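Local coordinates for DUF411 domain-containing protein (PDB 6WIS), which probably contributes to bacterial copper resistance and binds a cysteine-bridged cluster of four copper ions, at residues A[3-8]-A[17-22]; A[57-62]-A[71-76]. All coordinates share one frame; numbering follows the deposited sequence.

Overall arrangement
From the N terminus, strand 4-9 runs into the sheet and the chain turns back through helix 14-24; interaction 1 closes that first loop, setting residues 3-8 against 17-22. The chain then lays down strand 29-34 beside the first strand, passes through helix 38-45, and returns to the sheet as strand 55-59. Interaction 2 closes a second loop of the same length, with helix 70-77 resting on the hairpin that begins there. The two loops follow one another along the chain without crossing. They meet in the sheet, where strands 4-9 and 55-59 are antiparallel neighbours, and between the helices, where W19 touches I73.

Interaction 1: residues A[3-8]-A[17-22]; sequences LAIDVH and KDWIKH. With ZN (zinc ion), chain J; ZN (zinc ion), chain K.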
# COMPACT_ATOMS: atom_id res chain seq x y z
N LEU A 3 0.48 -8.96 14.25
CA LEU A 3 0.14 -8.09 13.12
C LEU A 3 0.79 -8.62 11.84
O LEU A 3 2.01 -8.77 11.80
CB LEU A 3 0.64 -6.68 13.41
CG LEU A 3 0.34 -5.54 12.44
CD1 LEU A 3 -1.13 -5.15 12.56
CD2 LEU A 3 1.25 -4.35 12.75
N ALA A 4 -0.02 -8.87 10.80
CA ALA A 4 0.46 -9.54 9.59
C ALA A 4 -0.12 -8.94 8.31
O ALA A 4 -1.28 -8.52 8.26
CB ALA A 4 0.14 -11.05 9.63
N ILE A 5 0.69 -8.92 7.25
CA ILE A 5 0.25 -8.41 5.95
C ILE A 5 0.78 -9.33 4.84
O ILE A 5 1.93 -9.79 4.90
CB ILE A 5 0.68 -6.94 5.74
CG1 ILE A 5 0.09 -6.36 4.43
CG2 ILE A 5 2.20 -6.75 5.83
CD1 ILE A 5 0.25 -4.85 4.30
N ASP A 6 -0.07 -9.65 3.87
CA ASP A 6 0.36 -10.45 2.72
C ASP A 6 0.50 -9.55 1.48
O ASP A 6 -0.42 -8.81 1.14
CB ASP A 6 -0.63 -11.58 2.42
CG ASP A 6 -0.06 -12.59 1.41
OD1 ASP A 6 1.10 -13.06 1.60
OD2 ASP A 6 -0.78 -12.93 0.44
N VAL A 7 1.65 -9.63 0.82
CA VAL A 7 2.00 -8.70 -0.25
C VAL A 7 2.12 -9.46 -1.57
O VAL A 7 2.89 -10.43 -1.68
CB VAL A 7 3.29 -7.94 0.07
CG1 VAL A 7 3.63 -6.97 -1.07
CG2 VAL A 7 3.11 -7.18 1.40
N HIS A 8 1.38 -9.00 -2.58
CA HIS A 8 1.54 -9.43 -3.97
C HIS A 8 2.30 -8.33 -4.69
O HIS A 8 1.83 -7.19 -4.73
CB HIS A 8 0.18 -9.66 -4.65
CG HIS A 8 -0.85 -10.30 -3.78
ND1 HIS A 8 -1.28 -11.59 -3.96
CD2 HIS A 8 -1.55 -9.81 -2.73
CE1 HIS A 8 -2.19 -11.89 -3.06
NE2 HIS A 8 -2.37 -10.82 -2.29
N LYS A 17 10.41 -4.64 -2.32
CA LYS A 17 11.16 -5.36 -1.30
C LYS A 17 11.66 -4.43 -0.21
O LYS A 17 11.72 -4.82 0.96
CB LYS A 17 12.35 -6.09 -1.95
CG LYS A 17 11.94 -7.27 -2.87
CD LYS A 17 13.14 -7.83 -3.66
N ASP A 18 12.03 -3.19 -0.57
CA ASP A 18 12.44 -2.20 0.42
C ASP A 18 11.25 -1.80 1.29
O ASP A 18 11.39 -1.69 2.52
CB ASP A 18 13.04 -0.98 -0.31
CG ASP A 18 13.70 0.04 0.64
OD1 ASP A 18 14.07 -0.28 1.77
OD2 ASP A 18 13.88 1.20 0.23
N TRP A 19 10.09 -1.57 0.68
CA TRP A 19 8.89 -1.28 1.47
C TRP A 19 8.58 -2.40 2.46
O TRP A 19 8.25 -2.15 3.63
CB TRP A 19 7.72 -1.04 0.52
CG TRP A 19 6.43 -0.72 1.14
CD1 TRP A 19 6.06 0.46 1.71
CD2 TRP A 19 5.28 -1.58 1.21
NE1 TRP A 19 4.74 0.39 2.14
CE2 TRP A 19 4.24 -0.85 1.82
CE3 TRP A 19 5.02 -2.90 0.79
CZ2 TRP A 19 2.96 -1.38 2.03
CZ3 TRP A 19 3.74 -3.43 1.00
CH2 TRP A 19 2.74 -2.68 1.62
N ILE A 20 8.70 -3.66 2.02
CA ILE A 20 8.51 -4.78 2.93
C ILE A 20 9.48 -4.69 4.11
O ILE A 20 9.11 -4.96 5.26
CB ILE A 20 8.65 -6.10 2.15
CG1 ILE A 20 7.43 -6.29 1.24
CG2 ILE A 20 8.87 -7.28 3.10
CD1 ILE A 20 7.53 -7.50 0.30
N LYS A 21 10.72 -4.26 3.85
CA LYS A 21 11.69 -4.18 4.95
C LYS A 21 11.34 -3.07 5.93
O LYS A 21 11.52 -3.25 7.14
CB LYS A 21 13.11 -4.03 4.39
CG LYS A 21 13.66 -5.35 3.83
CD LYS A 21 15.03 -5.25 3.16
CE LYS A 21 16.12 -4.95 4.18
NZ LYS A 21 17.51 -5.06 3.64
N HIS A 22 10.79 -1.96 5.45
CA HIS A 22 10.30 -0.90 6.34
C HIS A 22 9.13 -1.38 7.19
O HIS A 22 9.02 -1.00 8.37
CB HIS A 22 9.87 0.33 5.52
CG HIS A 22 11.01 1.11 4.95
ND1 HIS A 22 11.36 2.36 5.41
CD2 HIS A 22 11.88 0.83 3.94
CE1 HIS A 22 12.38 2.82 4.71
NE2 HIS A 22 12.72 1.91 3.82
ZN ZN J . 14.17 1.92 2.41
ZN ZN K . -0.55 -12.89 -5.43
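V7 lies against the far end of the W19 indole, its CG2 3.8 Å from CZ3 of the six-membered ring. The valine approaches the ring obliquely. Its other methyl, CG1, is shared: it is 4.1 Å from the same W19 CZ3 and 4.2 Å from I20 CD1, so V7 touches two successive helix residues. W19 reaches the strand because its CG is anti to the backbone N (chi1 -180°), which swings the indole across the gap from helix to sheet. I20 arrives differently, sliding past V7 in the opposite direction with its extended branch ending at CD1. Two residues back along the strand, I5 puts CD1 4.3 Å from W19 CH2, again obliquely.

These four side chains form part of the apolar layer between strand 4-9 and helix 14-24, the first two elements of a beta-alpha-beta unit completed by strand 29-34, which lies parallel to the first strand. The helix segment runs antiparallel to the strand segment, at 174°, and so carries the chain back for strand 29-34 to start at the same end of the sheet. The indole N-H of W19 is taken by the carbonyl of V68, while H55 stacks on its ring and H67 meets it edge-to-face; both histidines are copper ligands, so W19 belongs to the second shell of the cluster.

Zinc is bound at both outer sides of the pair. On the helix, D18 grips one ion with both carboxylate oxygens and H22, one turn later, adds NE2 at 2.0 Å from the metal, with E98 as a further ligand. On the strand, H8 ND1 sits 2.1 Å from another zinc, which H33 and E35 also bind.

Interaction 2: residues A[57-62]-A[71-76]; sequences GVIDGK and ADILKL
The backbone of 57-62 leaves strand 55-59 through a type I' turn from I59 to K62, closed by the paired bonds I59 N to K62 O and K62 N to I59 O, and helix segment 71-76 packs against this tight beta-hairpin. D60 and G61 form the corner with positive phi; D60 makes a salt bridge to R77 at the end of the helix. I59, buried at the last residue of the strand, meets I73 methyl to methyl, CG2 to CG2 at 4.2 Å, the two side chains meeting at a slant. Both also touch V64 of strand 62-65, and I73 also touches W19 and L23 of helix 14-24.

K62 and L76 run past one another in opposite directions. The lysine chain is fully extended beyond CG, which lets its aliphatic part lie alongside the leucine, with CD 4.1 Å from L76 CD1. Its ammonium nitrogen is shared between two main-chain carbonyls, those of L82 and L76. The bond from K62 NZ to L76 O is 3.1 Å long, with a C=O...N angle of 150° and NZ tilted 23° from the carbonyl plane.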
# COMPACT_ATOMS: atom_id res chain seq x y z
N GLY A 57 -0.84 -5.03 -0.95
CA GLY A 57 -0.87 -5.75 0.31
C GLY A 57 -2.31 -6.01 0.76
O GLY A 57 -3.23 -5.32 0.32
N VAL A 58 -2.50 -7.01 1.62
CA VAL A 58 -3.82 -7.32 2.18
C VAL A 58 -3.65 -7.49 3.68
O VAL A 58 -2.85 -8.32 4.13
CB VAL A 58 -4.47 -8.57 1.58
CG1 VAL A 58 -5.93 -8.70 2.09
CG2 VAL A 58 -4.47 -8.50 0.04
N ILE A 59 -4.40 -6.72 4.46
CA ILE A 59 -4.30 -6.84 5.91
C ILE A 59 -5.72 -6.81 6.46
O ILE A 59 -6.48 -5.88 6.17
CB ILE A 59 -3.43 -5.74 6.57
CG1 ILE A 59 -3.45 -5.90 8.10
CG2 ILE A 59 -3.86 -4.31 6.15
CD1 ILE A 59 -2.20 -5.30 8.80
N ASP A 60 -6.09 -7.86 7.20
CA ASP A 60 -7.39 -7.94 7.87
C ASP A 60 -8.52 -7.58 6.91
O ASP A 60 -9.47 -6.88 7.27
CB ASP A 60 -7.40 -7.07 9.13
CG ASP A 60 -6.38 -7.55 10.19
OD1 ASP A 60 -6.35 -8.77 10.52
OD2 ASP A 60 -5.60 -6.71 10.68
N GLY A 61 -8.39 -8.02 5.66
CA GLY A 61 -9.41 -7.86 4.67
C GLY A 61 -9.33 -6.61 3.81
O GLY A 61 -10.05 -6.52 2.81
N LYS A 62 -8.48 -5.64 4.16
CA LYS A 62 -8.41 -4.37 3.43
C LYS A 62 -7.15 -4.33 2.57
O LYS A 62 -6.12 -4.92 2.94
CB LYS A 62 -8.42 -3.20 4.41
CG LYS A 62 -9.54 -3.30 5.46
CD LYS A 62 -9.61 -2.04 6.31
CE LYS A 62 -10.82 -2.10 7.26
NZ LYS A 62 -10.94 -0.78 7.91
N ALA A 71 2.47 3.84 9.51
CA ALA A 71 1.54 4.54 10.40
C ALA A 71 0.18 4.76 9.75
O ALA A 71 -0.86 4.75 10.43
CB ALA A 71 2.11 5.89 10.83
N ASP A 72 0.14 4.93 8.43
CA ASP A 72 -1.15 5.10 7.77
C ASP A 72 -1.86 3.78 7.54
O ASP A 72 -3.08 3.77 7.43
CB ASP A 72 -0.96 5.85 6.45
CG ASP A 72 -0.30 7.20 6.66
OD1 ASP A 72 -0.68 7.88 7.62
OD2 ASP A 72 0.62 7.58 5.88
N ILE A 73 -1.11 2.67 7.48
CA ILE A 73 -1.75 1.36 7.47
C ILE A 73 -2.48 1.13 8.79
O ILE A 73 -3.61 0.61 8.81
CB ILE A 73 -0.73 0.24 7.19
CG1 ILE A 73 -0.13 0.36 5.77
CG2 ILE A 73 -1.39 -1.13 7.29
CD1 ILE A 73 1.00 -0.74 5.49
N LEU A 74 -1.88 1.56 9.91
CA LEU A 74 -2.57 1.46 11.20
C LEU A 74 -3.86 2.30 11.21
O LEU A 74 -4.89 1.85 11.74
CB LEU A 74 -1.64 1.88 12.36
CG LEU A 74 -0.29 1.15 12.55
CD1 LEU A 74 0.53 1.74 13.73
CD2 LEU A 74 -0.43 -0.38 12.69
N LYS A 75 -3.84 3.51 10.62
CA LYS A 75 -5.06 4.31 10.55
C LYS A 75 -6.12 3.64 9.68
O LYS A 75 -7.32 3.69 10.00
CB LYS A 75 -4.78 5.71 9.99
CG LYS A 75 -3.76 6.51 10.78
CD LYS A 75 -3.46 7.86 10.12
N LEU A 76 -5.69 3.03 8.58
CA LEU A 76 -6.60 2.27 7.73
C LEU A 76 -7.31 1.19 8.53
O LEU A 76 -8.53 1.03 8.42
CB LEU A 76 -5.82 1.65 6.56
CG LEU A 76 -6.56 0.64 5.69
CD1 LEU A 76 -7.75 1.33 4.98
CD2 LEU A 76 -5.60 0.01 4.65